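Local atomic coordinates of taurine dioxygenase (Burkholderia ambifaria, PDB entry 5VN6), a protein that probably catalyses the oxygen-dependent hydroxylation of taurine as a member of the TfdA family of iron-dependent dioxygenases, here holding magnesium in its metal site. Residues A[105-111]-A[202-206]; A[47-51]-A[135-139]; A[160-164]-A[175-179]. All blocks are in the same frame, centred on the assembly; numbering follows the deposited sequence.

Interaction 1: residues A[105-111]-A[202-206]; sequences WHSDASW and YVNAF. With MG (magnesium ion), chain C.
The amide of N204 reaches S110, ND2 donating to OG over 2.9 Å in a nearly straight bond (167°) that lies in the amide plane. OG is also hydrogen-bonded to H160, which ties the serine from a second direction. With CG between backbone N and carbonyl carbon (chi1 72°), the N204 amide sits where ND2 faces S110 while OD1 accepts from F206 N at 2.8 Å, from above the carbonyl plane, and closes an Asx turn. A backbone bond from A205 N to W105 O, 3.1 Å, adds a second link between the segments. The 105-111 loop carries the HxD part of the facial triad of two histidines and one carboxylate: H106 NE2 binds the magnesium ion at 2.4 Å and D108 OD1 at 2.3 Å, H266 completing the protein ligands. F206 lies between H106 and W111, the three forming an aromatic cluster. Its CE1 lies 3.8 Å from H106 CB, the two side chains running side by side, and the edge of W111 points at its ring face, CD1 over the centre with the planes at 81°. S107 O approaches the rim of the same phenyl ring, and Y202 OH packs against S110 CB at 3.5 Å.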
# COMPACT_ATOMS: atom_id res chain seq x y z
N TRP A 105 0.71 9.90 -1.27
CA TRP A 105 2.13 9.65 -1.01
C TRP A 105 2.89 10.98 -1.07
O TRP A 105 3.07 11.56 -2.14
CB TRP A 105 2.68 8.62 -1.99
CG TRP A 105 2.27 7.24 -1.56
CD1 TRP A 105 1.38 6.40 -2.19
CD2 TRP A 105 2.68 6.55 -0.37
NE1 TRP A 105 1.24 5.23 -1.48
CE2 TRP A 105 2.03 5.30 -0.36
CE3 TRP A 105 3.56 6.88 0.68
CZ2 TRP A 105 2.23 4.37 0.66
CZ3 TRP A 105 3.75 5.96 1.69
CH2 TRP A 105 3.09 4.71 1.67
N HIS A 106 3.34 11.48 0.08
CA HIS A 106 4.03 12.76 0.10
C HIS A 106 5.15 12.75 1.12
O HIS A 106 5.12 12.03 2.12
CB HIS A 106 3.06 13.93 0.40
CG HIS A 106 2.46 13.89 1.77
ND1 HIS A 106 1.47 12.99 2.14
CD2 HIS A 106 2.69 14.66 2.86
CE1 HIS A 106 1.13 13.20 3.40
NE2 HIS A 106 1.85 14.21 3.86
N SER A 107 6.14 13.58 0.85
CA SER A 107 7.13 13.96 1.84
C SER A 107 6.73 15.33 2.37
O SER A 107 6.52 16.26 1.58
CB SER A 107 8.53 14.01 1.22
OG SER A 107 9.49 14.32 2.21
N ASP A 108 6.59 15.44 3.69
CA ASP A 108 6.03 16.65 4.31
C ASP A 108 6.69 17.93 3.80
O ASP A 108 7.92 18.06 3.84
CB ASP A 108 6.15 16.57 5.83
CG ASP A 108 4.89 16.02 6.48
OD1 ASP A 108 3.86 15.89 5.78
OD2 ASP A 108 4.94 15.71 7.69
N ALA A 109 5.85 18.85 3.31
CA ALA A 109 6.24 20.21 2.97
C ALA A 109 7.46 20.27 2.06
O ALA A 109 8.32 21.14 2.20
CB ALA A 109 6.47 21.05 4.23
N SER A 110 7.55 19.33 1.12
CA SER A 110 8.60 19.43 0.11
C SER A 110 8.38 20.63 -0.81
O SER A 110 9.27 20.95 -1.61
CB SER A 110 8.68 18.12 -0.69
OG SER A 110 7.55 17.95 -1.52
N TRP A 111 7.20 21.27 -0.76
CA TRP A 111 6.95 22.51 -1.48
C TRP A 111 7.65 23.70 -0.83
O TRP A 111 7.51 24.82 -1.34
CB TRP A 111 5.44 22.81 -1.57
CG TRP A 111 4.73 22.64 -0.25
CD1 TRP A 111 4.04 21.53 0.18
CD2 TRP A 111 4.63 23.60 0.81
NE1 TRP A 111 3.53 21.75 1.43
CE2 TRP A 111 3.88 23.01 1.85
CE3 TRP A 111 5.10 24.92 0.98
CZ2 TRP A 111 3.59 23.67 3.04
CZ3 TRP A 111 4.82 25.57 2.18
CH2 TRP A 111 4.07 24.94 3.20
N TYR A 202 13.46 11.79 -4.65
CA TYR A 202 12.82 12.94 -4.02
C TYR A 202 11.82 13.65 -4.94
O TYR A 202 11.93 14.86 -5.18
CB TYR A 202 13.92 13.90 -3.53
CG TYR A 202 13.42 14.85 -2.48
CD1 TYR A 202 13.42 16.22 -2.69
CD2 TYR A 202 12.91 14.37 -1.26
CE1 TYR A 202 12.94 17.10 -1.74
CE2 TYR A 202 12.41 15.23 -0.32
CZ TYR A 202 12.44 16.60 -0.56
OH TYR A 202 11.96 17.49 0.37
N VAL A 203 10.83 12.92 -5.43
CA VAL A 203 9.63 13.48 -6.04
C VAL A 203 8.43 12.80 -5.40
O VAL A 203 8.49 11.63 -5.00
CB VAL A 203 9.62 13.32 -7.58
CG1 VAL A 203 10.72 14.20 -8.21
CG2 VAL A 203 9.78 11.82 -7.98
N ASN A 204 7.33 13.53 -5.27
CA ASN A 204 6.15 13.01 -4.58
C ASN A 204 4.91 13.72 -5.11
O ASN A 204 4.96 14.42 -6.13
CB ASN A 204 6.31 13.13 -3.05
CG ASN A 204 6.21 14.57 -2.55
OD1 ASN A 204 5.11 15.09 -2.36
ND2 ASN A 204 7.35 15.20 -2.27
N ALA A 205 3.79 13.56 -4.39
CA ALA A 205 2.51 14.10 -4.85
C ALA A 205 2.56 15.61 -5.03
O ALA A 205 1.81 16.16 -5.85
CB ALA A 205 1.38 13.72 -3.87
N PHE A 206 3.44 16.30 -4.31
CA PHE A 206 3.57 17.74 -4.47
C PHE A 206 4.31 18.14 -5.74
O PHE A 206 4.23 19.31 -6.12
CB PHE A 206 4.31 18.36 -3.27
CG PHE A 206 3.52 18.33 -1.99
CD1 PHE A 206 4.03 17.71 -0.86
CD2 PHE A 206 2.27 18.92 -1.92
CE1 PHE A 206 3.32 17.68 0.32
CE2 PHE A 206 1.55 18.89 -0.75
CZ PHE A 206 2.08 18.27 0.38
MG MG C . 1.99 14.70 6.18

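Interaction 2: residues A[47-51]-A[135-139]; sequences HRVLF and WANMV
Two sheets of the double-stranded beta-helix (cupin) core face each other here: strand 49-52 of the mixed sheet and strand 133-137 of the three-stranded one meet through side chains, without a direct hydrogen bond. V49 lays CG2 over the indole face of W135, 3.9 Å from the centroid of the five-membered ring and only 15° off its normal, a CH-pi contact; this methyl is the branch opposite the backbone N of V49. F51 and W135 approach from opposite directions, F51 turning its ring edge to the six-membered ring of W135 in an offset edge-to-face pair, F51 CE1 standing 3.4 Å from W135 CZ3. R48, the first residue after helix 34-47, has positive phi (72°) and bends at chi2, passing N137 obliquely. V139 CG2 lies over one face of the R48 guanidinium, toward its rim, 3.8 Å from R48 NH1. A water accepts from both R48 NH2 and N137 ND2; R48 NH2 also forms a salt bridge with E198. N137 is the N-cap of helix 138-143, its OD1 accepting from L140 N and weakly from V139 N. Around this core, W259 of strand 256-260 meets W135 edge-to-face, W249 of strand 246-249 stacks on F51, and T264 of strand 264-268 touches both R48 and W135.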
# COMPACT_ATOMS: atom_id res chain seq x y z
N HIS A 47 16.16 2.85 10.26
CA HIS A 47 14.85 2.25 10.04
C HIS A 47 13.82 3.23 9.50
O HIS A 47 12.67 2.84 9.25
CB HIS A 47 14.34 1.64 11.35
CG HIS A 47 15.15 0.47 11.82
ND1 HIS A 47 15.25 -0.70 11.10
CD2 HIS A 47 15.92 0.30 12.92
CE1 HIS A 47 16.04 -1.55 11.75
NE2 HIS A 47 16.46 -0.96 12.85
N ARG A 48 14.21 4.50 9.31
CA ARG A 48 13.43 5.56 8.68
C ARG A 48 12.27 6.06 9.53
O ARG A 48 12.00 7.27 9.56
CB ARG A 48 12.92 5.12 7.30
CG ARG A 48 13.91 4.32 6.44
CD ARG A 48 15.24 4.98 6.29
NE ARG A 48 16.17 4.17 5.51
CZ ARG A 48 17.38 4.58 5.15
NH1 ARG A 48 17.79 5.79 5.48
NH2 ARG A 48 18.17 3.79 4.43
N VAL A 49 11.55 5.16 10.20
CA VAL A 49 10.42 5.53 11.05
C VAL A 49 10.41 4.60 12.26
O VAL A 49 10.58 3.39 12.13
CB VAL A 49 9.07 5.47 10.28
CG1 VAL A 49 8.81 4.08 9.69
CG2 VAL A 49 7.89 5.91 11.20
N LEU A 50 10.22 5.18 13.45
CA LEU A 50 10.20 4.44 14.71
C LEU A 50 8.83 4.58 15.36
O LEU A 50 8.22 5.64 15.32
CB LEU A 50 11.30 4.94 15.68
CG LEU A 50 12.76 4.83 15.25
CD1 LEU A 50 13.69 5.55 16.25
CD2 LEU A 50 13.17 3.36 15.08
N PHE A 51 8.36 3.48 15.96
CA PHE A 51 7.05 3.43 16.59
C PHE A 51 7.17 3.05 18.06
O PHE A 51 8.02 2.23 18.43
CB PHE A 51 6.12 2.42 15.88
CG PHE A 51 5.98 2.67 14.41
CD1 PHE A 51 5.20 3.71 13.95
CD2 PHE A 51 6.62 1.84 13.49
CE1 PHE A 51 5.07 3.94 12.61
CE2 PHE A 51 6.49 2.07 12.14
CZ PHE A 51 5.72 3.12 11.69
N TRP A 135 4.21 4.52 5.69
CA TRP A 135 5.44 5.15 5.25
C TRP A 135 6.08 4.31 4.16
O TRP A 135 5.92 3.09 4.13
CB TRP A 135 6.47 5.35 6.41
CG TRP A 135 6.13 6.42 7.38
CD1 TRP A 135 6.68 7.66 7.45
CD2 TRP A 135 5.19 6.34 8.47
NE1 TRP A 135 6.14 8.36 8.50
CE2 TRP A 135 5.22 7.57 9.14
CE3 TRP A 135 4.32 5.34 8.93
CZ2 TRP A 135 4.42 7.85 10.25
CZ3 TRP A 135 3.52 5.61 10.03
CH2 TRP A 135 3.58 6.85 10.68
N ALA A 136 6.85 4.97 3.28
CA ALA A 136 7.58 4.30 2.22
C ALA A 136 9.05 4.74 2.27
O ALA A 136 9.35 5.89 2.57
CB ALA A 136 6.98 4.62 0.84
N ASN A 137 9.94 3.79 2.00
CA ASN A 137 11.39 4.02 2.06
C ASN A 137 11.84 4.51 0.69
O ASN A 137 11.96 3.74 -0.26
CB ASN A 137 12.09 2.72 2.47
CG ASN A 137 13.60 2.86 2.55
OD1 ASN A 137 14.21 3.73 1.93
ND2 ASN A 137 14.22 1.97 3.32
N MET A 138 12.07 5.82 0.55
CA MET A 138 12.48 6.33 -0.75
C MET A 138 13.98 6.19 -1.00
O MET A 138 14.44 6.54 -2.10
CB MET A 138 12.04 7.79 -0.91
CG MET A 138 10.54 7.98 -0.70
SD MET A 138 9.49 6.80 -1.61
CE MET A 138 9.85 7.32 -3.30
N VAL A 139 14.75 5.73 -0.02
CA VAL A 139 16.13 5.31 -0.27
C VAL A 139 16.15 4.01 -1.08
O VAL A 139 16.82 3.88 -2.11
CB VAL A 139 16.90 5.16 1.06
CG1 VAL A 139 18.29 4.49 0.84
CG2 VAL A 139 17.03 6.52 1.79
O HOH W 1 17.11 1.42 3.01

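Interaction 3: residues A[160-164]-A[175-179]; sequences HSIEA and RLALK
R175 reaches back from helix 172-181 to E163, its chain bent at chi3, and sets NH1 2.8 Å from E163 OE2. The oxygen lies at the edge of the guanidinium, near its plane, although the N-H...O angle of 123° makes this a weak hydrogen bond within the salt bridge; the carboxylate and guanidinium planes are 39° apart. The aliphatic parts pack as well, R175 CG against E163 CG at 3.8 Å. L176 adds only a marginal touch, from CD2 to the same OE2. L178 points its side chain toward the 160-164 segment and meets I162 at about a right angle, L178 CG lying 4.0 Å from I162 CG2; M170 and W111 extend this small apolar patch. One helical turn after R175, K179 returns to E163. Its chain stays extended until chi4 (73°), where it folds over the carboxylate, placing K179 NZ 2.6 Å from E163 OE1, above the carboxylate plane, in a salt bridge. NZ has a second acidic partner in D184, so its charge is probably shared between the two carboxylates. E163 itself extends from a turn held by S161 OG, which accepts from A164 N at 2.9 Å in an ST motif. Across the two segments, E163 is paired with R175 and K179, spaced i and i+4 on one helix, in a salt-bridge network fastening helix 172-181 at the protein surface to the loop that leaves strand 157-160.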
# COMPACT_ATOMS: atom_id res chain seq x y z
N HIS A 160 8.01 21.64 -6.60
CA HIS A 160 7.02 21.16 -5.64
C HIS A 160 6.15 22.33 -5.22
O HIS A 160 6.67 23.34 -4.74
CB HIS A 160 7.69 20.57 -4.40
CG HIS A 160 8.69 19.50 -4.71
ND1 HIS A 160 8.66 18.27 -4.09
CD2 HIS A 160 9.74 19.46 -5.56
CE1 HIS A 160 9.65 17.53 -4.54
NE2 HIS A 160 10.31 18.22 -5.45
N SER A 161 4.84 22.19 -5.39
CA SER A 161 3.96 23.35 -5.39
C SER A 161 2.91 23.24 -4.30
O SER A 161 2.16 22.26 -4.25
CB SER A 161 3.28 23.52 -6.76
OG SER A 161 2.23 24.45 -6.67
N ILE A 162 2.80 24.27 -3.46
CA ILE A 162 1.64 24.31 -2.58
C ILE A 162 0.46 24.89 -3.34
O ILE A 162 -0.70 24.57 -3.04
CB ILE A 162 1.93 25.08 -1.28
CG1 ILE A 162 0.81 24.82 -0.27
CG2 ILE A 162 2.00 26.59 -1.55
CD1 ILE A 162 1.11 25.32 1.12
N GLU A 163 0.74 25.73 -4.35
CA GLU A 163 -0.32 26.30 -5.18
C GLU A 163 -1.23 25.22 -5.76
O GLU A 163 -2.46 25.34 -5.72
CB GLU A 163 0.27 27.13 -6.32
CG GLU A 163 -0.81 27.55 -7.29
CD GLU A 163 -0.31 28.28 -8.52
OE1 GLU A 163 0.77 27.95 -9.04
OE2 GLU A 163 -1.01 29.21 -8.95
N ALA A 164 -0.63 24.17 -6.33
CA ALA A 164 -1.37 23.15 -7.06
C ALA A 164 -1.92 22.05 -6.16
O ALA A 164 -2.67 21.19 -6.65
CB ALA A 164 -0.49 22.53 -8.16
N ARG A 175 -5.57 31.64 -3.79
CA ARG A 175 -4.58 30.71 -4.33
C ARG A 175 -3.32 31.44 -4.77
O ARG A 175 -2.20 31.01 -4.48
CB ARG A 175 -5.17 29.89 -5.48
CG ARG A 175 -4.10 29.11 -6.27
CD ARG A 175 -4.68 27.99 -7.16
NE ARG A 175 -5.51 28.47 -8.28
CZ ARG A 175 -5.03 29.06 -9.38
NH1 ARG A 175 -3.73 29.30 -9.51
NH2 ARG A 175 -5.86 29.43 -10.35
N LEU A 176 -3.48 32.57 -5.47
CA LEU A 176 -2.31 33.29 -5.97
C LEU A 176 -1.52 33.94 -4.83
O LEU A 176 -0.29 33.96 -4.86
CB LEU A 176 -2.74 34.33 -7.01
CG LEU A 176 -3.31 33.82 -8.33
CD1 LEU A 176 -3.41 34.96 -9.34
CD2 LEU A 176 -2.46 32.68 -8.90
N ALA A 177 -2.22 34.48 -3.82
CA ALA A 177 -1.53 34.99 -2.63
C ALA A 177 -0.74 33.90 -1.94
O ALA A 177 0.42 34.10 -1.55
CB ALA A 177 -2.54 35.61 -1.66
N LEU A 178 -1.33 32.72 -1.79
CA LEU A 178 -0.60 31.59 -1.22
C LEU A 178 0.65 31.29 -2.03
O LEU A 178 1.72 31.03 -1.47
CB LEU A 178 -1.51 30.37 -1.14
CG LEU A 178 -0.89 29.14 -0.48
CD1 LEU A 178 -0.76 29.40 1.02
CD2 LEU A 178 -1.74 27.93 -0.77
N LYS A 179 0.54 31.33 -3.36
CA LYS A 179 1.70 31.06 -4.20
C LYS A 179 2.78 32.11 -4.00
O LYS A 179 3.97 31.78 -3.96
CB LYS A 179 1.27 31.01 -5.67
CG LYS A 179 2.41 30.74 -6.65
CD LYS A 179 1.95 31.00 -8.09
CE LYS A 179 3.02 30.60 -9.09
NZ LYS A 179 3.11 29.10 -9.18

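Overall arrangement
Interaction 1 contains two of the three protein ligands of the magnesium ion, and the other two contacts adjoin it from different parts of the fold. Its centre lies 14 Å from that of interaction 2, where W105 CZ3 packs 3.6 Å from A136 CB; the side chain of W135 approaches that of H266, the third metal ligand, to about 4 Å. Interaction 3, also 14 Å away by centres, connects more directly: F206 O lies 3.0 Å from S161 N, a probable hydrogen bond, and I162 CD1 packs on W111 CZ2. It nevertheless remains peripheral, with the I162 side chain about 12 Å from the metal. Interactions 2 and 3 do not touch, their nearest atoms being about 10 Å apart.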